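Local coordinates for putative acyl-[acyl-carrier-protein]--UDP-N-acetylglucosamine O-acyltransferase (Bacteroides fragilis, PDB 4R36) that probably transfers an acyl chain from acyl carrier protein to the sugar hydroxyl of UDP-N-acetylglucosamine, an early step in lipid A synthesis, at residues H135-I147 with K153-I165. Numbering follows the deposited sequence.
With ACT (acetate ion), chain D.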
ATOM      1  N   HIS A 135      -8.152   3.162   0.418  1.00 13.94           N
ATOM      2  CA  HIS A 135      -8.622   3.882   1.583  1.00 15.11           C
ATOM      3  C   HIS A 135      -9.459   5.098   1.212  1.00 15.26           C
ATOM      4  O   HIS A 135      -9.014   6.002   0.408  1.00 14.33           O
ATOM      5  CB  HIS A 135      -7.464   4.270   2.479  1.00 17.20           C
ATOM      6  CG  HIS A 135      -7.857   5.115   3.656  1.00 18.80           C
ATOM      7  ND1 HIS A 135      -8.449   4.587   4.781  1.00 19.76           N
ATOM      8  CD2 HIS A 135      -7.744   6.448   3.879  1.00 19.43           C
ATOM      9  CE1 HIS A 135      -8.662   5.547   5.651  1.00 20.49           C
ATOM     10  NE2 HIS A 135      -8.285   6.694   5.114  1.00 20.28           N
ATOM     11  N   VAL A 136     -10.637   5.188   1.830  1.00 15.79           N
ATOM     12  CA  VAL A 136     -11.502   6.379   1.685  1.00 14.39           C
ATOM     13  C   VAL A 136     -11.678   7.060   3.048  1.00 16.96           C
ATOM     14  O   VAL A 136     -12.257   6.472   3.951  1.00 15.67           O
ATOM     15  CB  VAL A 136     -12.876   5.981   1.137  1.00 16.04           C
ATOM     16  CG1 VAL A 136     -13.730   7.215   0.874  1.00 16.58           C
ATOM     17  CG2 VAL A 136     -12.771   5.195  -0.148  1.00 16.28           C
ATOM     18  N   ALA A 137     -11.084   8.251   3.181  1.00 14.80           N
ATOM     19  CA  ALA A 137     -10.992   8.904   4.439  1.00 15.87           C
ATOM     20  C   ALA A 137     -12.294   9.589   4.767  1.00 16.33           C
ATOM     21  O   ALA A 137     -13.173   9.748   3.914  1.00 15.78           O
ATOM     22  CB  ALA A 137      -9.863   9.891   4.457  1.00 13.85           C
ATOM     23  N   HIS A 138     -12.385   9.962   6.041  1.00 16.74           N
ATOM     24  CA  HIS A 138     -13.535  10.736   6.538  1.00 18.16           C
ATOM     25  C   HIS A 138     -13.985  11.872   5.623  1.00 15.96           C
ATOM     26  O   HIS A 138     -13.173  12.636   5.098  1.00 15.07           O
ATOM     27  CB  HIS A 138     -13.185  11.318   7.890  1.00 17.15           C
ATOM     28  CG  HIS A 138     -12.114  12.361   7.847  1.00 17.40           C
ATOM     29  ND1 HIS A 138     -12.398  13.704   7.767  1.00 20.12           N
ATOM     30  CD2 HIS A 138     -10.768  12.265   8.004  1.00 18.29           C
ATOM     31  CE1 HIS A 138     -11.273  14.400   7.797  1.00 19.39           C
ATOM     32  NE2 HIS A 138     -10.270  13.550   7.952  1.00 21.17           N
ATOM     33  N   ASP A 139     -15.293  11.932   5.380  1.00 16.81           N
ATOM     34  CA  ASP A 139     -15.954  13.059   4.634  1.00 16.12           C
ATOM     35  C   ASP A 139     -15.613  13.112   3.136  1.00 17.39           C
ATOM     36  O   ASP A 139     -16.039  14.049   2.449  1.00 18.03           O
ATOM     37  CB  ASP A 139     -15.744  14.418   5.267  1.00 17.21           C
ATOM     38  CG  ASP A 139     -15.987  14.392   6.789  1.00 19.13           C
ATOM     39  OD1 ASP A 139     -17.105  14.068   7.172  1.00 18.59           O
ATOM     40  OD2 ASP A 139     -15.061  14.607   7.577  1.00 17.98           O
ATOM     41  N   ALA A 140     -14.882  12.100   2.634  1.00 15.98           N
ATOM     42  CA  ALA A 140     -14.606  12.019   1.234  1.00 15.06           C
ATOM     43  C   ALA A 140     -15.874  11.736   0.453  1.00 15.39           C
ATOM     44  O   ALA A 140     -16.881  11.242   0.993  1.00 15.13           O
ATOM     45  CB  ALA A 140     -13.608  10.915   0.974  1.00 15.16           C
ATOM     46  N   LEU A 141     -15.865  12.141  -0.799  1.00 14.66           N
ATOM     47  CA  LEU A 141     -16.963  11.971  -1.716  1.00 14.92           C
ATOM     48  C   LEU A 141     -16.438  11.339  -3.023  1.00 16.87           C
ATOM     49  O   LEU A 141     -15.616  11.963  -3.690  1.00 17.12           O
ATOM     50  CB  LEU A 141     -17.621  13.312  -2.068  1.00 15.22           C
ATOM     51  CG  LEU A 141     -18.733  13.183  -3.140  1.00 15.12           C
ATOM     52  CD1 LEU A 141     -19.919  12.372  -2.686  1.00 17.15           C
ATOM     53  CD2 LEU A 141     -19.183  14.589  -3.612  1.00 16.55           C
ATOM     54  N   ILE A 142     -16.939  10.152  -3.357  1.00 15.69           N
ATOM     55  CA  ILE A 142     -16.726   9.513  -4.643  1.00 16.53           C
ATOM     56  C   ILE A 142     -18.044   9.480  -5.365  1.00 16.36           C
ATOM     57  O   ILE A 142     -19.071   9.117  -4.764  1.00 16.51           O
ATOM     58  CB  ILE A 142     -16.144   8.098  -4.493  1.00 15.55           C
ATOM     59  CG1 ILE A 142     -14.796   8.198  -3.765  1.00 19.93           C
ATOM     60  CG2 ILE A 142     -15.984   7.413  -5.814  1.00 16.16           C
ATOM     61  CD1 ILE A 142     -14.095   6.846  -3.587  1.00 19.91           C
ATOM     62  N   GLY A 143     -18.029   9.850  -6.646  1.00 15.83           N
ATOM     63  CA  GLY A 143     -19.250   9.780  -7.489  1.00 17.41           C
ATOM     64  C   GLY A 143     -19.572   8.377  -8.001  1.00 17.33           C
ATOM     65  O   GLY A 143     -19.589   7.395  -7.202  1.00 16.28           O
ATOM     66  N   ASN A 144     -19.834   8.297  -9.306  1.00 17.20           N
ATOM     67  CA  ASN A 144     -20.353   7.100  -9.956  1.00 16.67           C
ATOM     68  C   ASN A 144     -19.476   6.694 -11.057  1.00 16.29           C
ATOM     69  O   ASN A 144     -18.830   7.536 -11.733  1.00 17.04           O
ATOM     70  CB  ASN A 144     -21.749   7.354 -10.547  1.00 17.82           C
ATOM     71  CG  ASN A 144     -22.664   7.995  -9.554  1.00 19.51           C
ATOM     72  OD1 ASN A 144     -22.917   7.471  -8.445  1.00 18.42           O
ATOM     73  ND2 ASN A 144     -23.204   9.136  -9.934  1.00 22.25           N
ATOM     74  N   GLY A 145     -19.417   5.396 -11.285  1.00 17.06           N
ATOM     75  CA  GLY A 145     -18.712   4.912 -12.468  1.00 17.82           C
ATOM     76  C   GLY A 145     -17.175   5.002 -12.428  1.00 17.55           C
ATOM     77  O   GLY A 145     -16.539   4.919 -13.467  1.00 16.71           O
ATOM     78  N   CYS A 146     -16.603   5.127 -11.255  1.00 17.06           N
ATOM     79  CA  CYS A 146     -15.146   5.311 -11.056  1.00 16.97           C
ATOM     80  C   CYS A 146     -14.460   3.978 -10.853  1.00 16.47           C
ATOM     81  O   CYS A 146     -15.035   2.993 -10.378  1.00 16.81           O
ATOM     82  CB  CYS A 146     -14.861   6.223  -9.831  1.00 19.20           C
ATOM     83  SG  CYS A 146     -15.510   7.894  -9.983  1.00 19.52           S
ATOM     84  N   ILE A 147     -13.208   3.930 -11.228  1.00 17.56           N
ATOM     85  CA  ILE A 147     -12.341   2.807 -10.923  1.00 16.87           C
ATOM     86  C   ILE A 147     -11.166   3.372 -10.165  1.00 16.61           C
ATOM     87  O   ILE A 147     -10.501   4.347 -10.662  1.00 16.77           O
ATOM     88  CB  ILE A 147     -11.842   2.179 -12.236  1.00 20.01           C
ATOM     89  CG1 ILE A 147     -13.042   1.620 -13.054  1.00 23.34           C
ATOM     90  CG2 ILE A 147     -10.846   1.106 -11.911  1.00 19.84           C
ATOM     91  CD1 ILE A 147     -12.650   1.061 -14.410  1.00 27.48           C
ATOM     92  N   LYS A 153      -4.948   5.945  -1.881  1.00 14.29           N
ATOM     93  CA  LYS A 153      -5.342   6.609  -0.624  1.00 15.28           C
ATOM     94  C   LYS A 153      -5.993   7.966  -0.909  1.00 17.60           C
ATOM     95  O   LYS A 153      -5.381   8.906  -1.555  1.00 17.68           O
ATOM     96  CB  LYS A 153      -4.150   6.768   0.327  1.00 16.37           C
ATOM     97  CG  LYS A 153      -3.207   5.543   0.380  1.00 16.65           C
ATOM     98  CD  LYS A 153      -3.994   4.399   1.013  1.00 16.69           C
ATOM     99  CE  LYS A 153      -3.083   3.185   1.278  1.00 16.50           C
ATOM    100  NZ  LYS A 153      -3.853   1.980   1.587  1.00 15.70           N
ATOM    101  N   MET A 154      -7.270   8.050  -0.567  1.00 16.07           N
ATOM    102  CA  MET A 154      -8.021   9.298  -0.685  1.00 17.14           C
ATOM    103  C   MET A 154      -8.195   9.927   0.673  1.00 18.16           C
ATOM    104  O   MET A 154      -8.832   9.339   1.564  1.00 16.99           O
ATOM    105  CB  MET A 154      -9.339   9.014  -1.362  1.00 18.80           C
ATOM    106  CG  MET A 154      -9.101   8.790  -2.897  1.00 22.63           C
ATOM    107  SD  MET A 154     -10.474   7.959  -3.593  1.00 26.58           S
ATOM    108  CE  MET A 154     -10.185   6.268  -2.982  1.00 24.64           C
ATOM    109  N   ALA A 155      -7.551  11.075   0.863  1.00 16.98           N
ATOM    110  CA  ALA A 155      -7.473  11.730   2.148  1.00 16.61           C
ATOM    111  C   ALA A 155      -8.817  12.457   2.462  1.00 16.05           C
ATOM    112  O   ALA A 155      -9.820  12.358   1.736  1.00 16.11           O
ATOM    113  CB  ALA A 155      -6.278  12.688   2.181  1.00 18.76           C
ATOM    114  N   GLY A 156      -8.837  13.129   3.609  1.00 16.56           N
ATOM    115  CA  GLY A 156     -10.043  13.743   4.115  1.00 18.58           C
ATOM    116  C   GLY A 156     -10.682  14.721   3.148  1.00 17.11           C
ATOM    117  O   GLY A 156      -9.963  15.511   2.521  1.00 17.45           O
ATOM    118  N   GLU A 157     -11.999  14.638   3.029  1.00 16.65           N
ATOM    119  CA  GLU A 157     -12.795  15.637   2.338  1.00 18.08           C
ATOM    120  C   GLU A 157     -12.410  15.844   0.868  1.00 18.84           C
ATOM    121  O   GLU A 157     -12.616  16.919   0.314  1.00 17.53           O
ATOM    122  CB  GLU A 157     -12.745  17.015   3.090  1.00 20.43           C
ATOM    123  CG  GLU A 157     -13.294  16.959   4.508  1.00 23.29           C
ATOM    124  CD  GLU A 157     -13.179  18.223   5.335  1.00 28.18           C
ATOM    125  OE1 GLU A 157     -13.964  19.161   5.073  1.00 25.89           O
ATOM    126  OE2 GLU A 157     -12.338  18.235   6.284  1.00 28.68           O
ATOM    127  N   ILE A 158     -11.928  14.812   0.215  1.00 16.82           N
ATOM    128  CA  ILE A 158     -11.706  14.859  -1.210  1.00 16.34           C
ATOM    129  C   ILE A 158     -13.010  14.656  -1.969  1.00 16.40           C
ATOM    130  O   ILE A 158     -14.057  14.291  -1.397  1.00 15.51           O
ATOM    131  CB  ILE A 158     -10.669  13.809  -1.679  1.00 18.07           C
ATOM    132  CG1 ILE A 158     -11.110  12.372  -1.411  1.00 16.60           C
ATOM    133  CG2 ILE A 158      -9.322  14.107  -1.035  1.00 18.67           C
ATOM    134  CD1 ILE A 158     -12.010  11.678  -2.435  1.00 18.14           C
ATOM    135  N   ILE A 159     -12.968  14.991  -3.251  1.00 15.04           N
ATOM    136  CA  ILE A 159     -14.055  14.798  -4.141  1.00 14.20           C
ATOM    137  C   ILE A 159     -13.577  14.155  -5.434  1.00 14.92           C
ATOM    138  O   ILE A 159     -12.643  14.632  -6.087  1.00 14.72           O
ATOM    139  CB  ILE A 159     -14.790  16.107  -4.472  1.00 16.26           C
ATOM    140  CG1 ILE A 159     -15.381  16.720  -3.187  1.00 17.37           C
ATOM    141  CG2 ILE A 159     -15.883  15.895  -5.572  1.00 17.16           C
ATOM    142  CD1 ILE A 159     -15.927  18.134  -3.474  1.00 19.12           C
ATOM    143  N   ILE A 160     -14.250  13.084  -5.842  1.00 15.51           N
ATOM    144  CA  ILE A 160     -13.971  12.451  -7.124  1.00 16.13           C
ATOM    145  C   ILE A 160     -15.288  12.517  -7.924  1.00 15.90           C
ATOM    146  O   ILE A 160     -16.334  12.025  -7.478  1.00 18.43           O
ATOM    147  CB  ILE A 160     -13.532  10.982  -7.045  1.00 16.02           C
ATOM    148  CG1 ILE A 160     -12.461  10.646  -6.020  1.00 18.40           C
ATOM    149  CG2 ILE A 160     -13.272  10.366  -8.444  1.00 15.79           C
ATOM    150  CD1 ILE A 160     -11.154  11.217  -6.190  1.00 20.55           C
ATOM    151  N   ASP A 161     -15.196  13.136  -9.090  1.00 16.47           N
ATOM    152  CA  ASP A 161     -16.346  13.278 -10.006  1.00 16.50           C
ATOM    153  C   ASP A 161     -16.585  11.954 -10.756  1.00 17.87           C
ATOM    154  O   ASP A 161     -15.752  11.061 -10.749  1.00 20.67           O
ATOM    155  CB  ASP A 161     -16.142  14.410 -11.012  1.00 15.43           C
ATOM    156  CG  ASP A 161     -16.116  15.795 -10.394  1.00 16.64           C
ATOM    157  OD1 ASP A 161     -16.082  15.993  -9.143  1.00 16.75           O
ATOM    158  OD2 ASP A 161     -16.035  16.792 -11.187  1.00 17.48           O
ATOM    159  N   ASP A 162     -17.686  11.858 -11.472  1.00 17.97           N
ATOM    160  CA  ASP A 162     -18.002  10.616 -12.149  1.00 18.54           C
ATOM    161  C   ASP A 162     -17.008  10.172 -13.202  1.00 19.38           C
ATOM    162  O   ASP A 162     -16.408  10.974 -13.948  1.00 18.79           O
ATOM    163  CB  ASP A 162     -19.368  10.753 -12.798  1.00 20.28           C
ATOM    164  CG  ASP A 162     -20.498  10.907 -11.764  1.00 22.13           C
ATOM    165  OD1 ASP A 162     -20.281  10.817 -10.498  1.00 19.71           O
ATOM    166  OD2 ASP A 162     -21.631  11.252 -12.218  1.00 29.82           O
ATOM    167  N   ASN A 163     -16.908   8.880 -13.366  1.00 16.32           N
ATOM    168  CA  ASN A 163     -16.172   8.269 -14.475  1.00 19.73           C
ATOM    169  C   ASN A 163     -14.642   8.409 -14.473  1.00 19.75           C
ATOM    170  O   ASN A 163     -14.014   8.326 -15.505  1.00 18.86           O
ATOM    171  CB  ASN A 163     -16.736   8.673 -15.850  1.00 22.90           C
ATOM    172  CG  ASN A 163     -18.238   8.589 -15.919  1.00 24.11           C
ATOM    173  OD1 ASN A 163     -18.925   9.570 -16.146  1.00 27.89           O
ATOM    174  ND2 ASN A 163     -18.733   7.430 -15.648  1.00 22.76           N
ATOM    175  N   ALA A 164     -14.041   8.603 -13.320  1.00 16.92           N
ATOM    176  CA  ALA A 164     -12.626   8.787 -13.239  1.00 18.19           C
ATOM    177  C   ALA A 164     -11.976   7.416 -13.158  1.00 19.93           C
ATOM    178  O   ALA A 164     -12.589   6.479 -12.678  1.00 18.64           O
ATOM    179  CB  ALA A 164     -12.279   9.594 -11.971  1.00 20.72           C
ATOM    180  N   ILE A 165     -10.773   7.309 -13.681  1.00 16.99           N
ATOM    181  CA  ILE A 165      -9.954   6.140 -13.545  1.00 18.61           C
ATOM    182  C   ILE A 165      -8.663   6.507 -12.853  1.00 18.58           C
ATOM    183  O   ILE A 165      -7.887   7.306 -13.352  1.00 20.82           O
ATOM    184  CB  ILE A 165      -9.662   5.445 -14.874  1.00 21.62           C
ATOM    185  CG1 ILE A 165     -10.989   4.992 -15.482  1.00 25.07           C
ATOM    186  CG2 ILE A 165      -8.744   4.252 -14.636  1.00 23.19           C
ATOM    187  CD1 ILE A 165     -10.843   4.300 -16.805  1.00 31.79           C
TER
HETATM  188  C   ACT D1002      -7.000   9.542   6.451  1.00 26.30           C
HETATM  189  O   ACT D1002      -6.257   9.287   5.448  1.00 24.52           O
HETATM  190  OXT ACT D1002      -7.900   8.750   6.803  1.00 19.26           O
HETATM  191  CH3 ACT D1002      -6.892  10.827   7.251  1.00 29.02           C
HETATM  192  O   HOH W   1     -15.892  15.660   0.187  1.00 17.57           O
HETATM  193  O   HOH W   2     -14.197   4.781 -14.655  1.00 24.23           O
HETATM  194  O   HOH W   3     -17.664   4.872 -15.840  1.00 27.78           O
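Met-154 turns into the interior between Val-136 and Ile-142: it lies beside Val-136, pointing the same way, with CE against CG2, while SD meets Ile-142 CD1 at 3.8 Å, the two side chains crossing at about a right angle. The bend at chi3 (-75°) folds the methyl back toward Val-136. On the next sheet of the coil, also facing inward, Ile-142 and Ile-160 lie side by side, CG1 against CG1, and Ile-160 CG2 packs on Cys-146 SG at 3.7 Å. Ala-140 CB rests on Ile-158 CG1. These residues fill the inside of a left-handed parallel beta helix, the hexapeptide-repeat fold, and the two segments are equivalent stretches of successive coils, 18 residues apart. Backbone bonds such as Ile-160 N to Leu-141 O (2.8 Å) join the coils. At one corner, His-138, a UDP-N-acetylglucosamine-binding residue, has Gly-156 CA over one ring face in a CH-pi contact, 4.0 Å from the centroid. Its ND1 gives a nearly straight bond (2.8 Å, 173°) to Asp-139 OD2, which lies in the ring plane and also bonds Thr-116; this fixes the ring's rotation. At the next corner Asp-162 runs beside Asn-144, amide and carboxylate planes 47° apart. Asp-162 OD1 takes the Asn-144 backbone N at 2.8 Å, met from above the carboxylate plane, whereas Asn-144 OD1 is held by Asn-126 of the preceding coil.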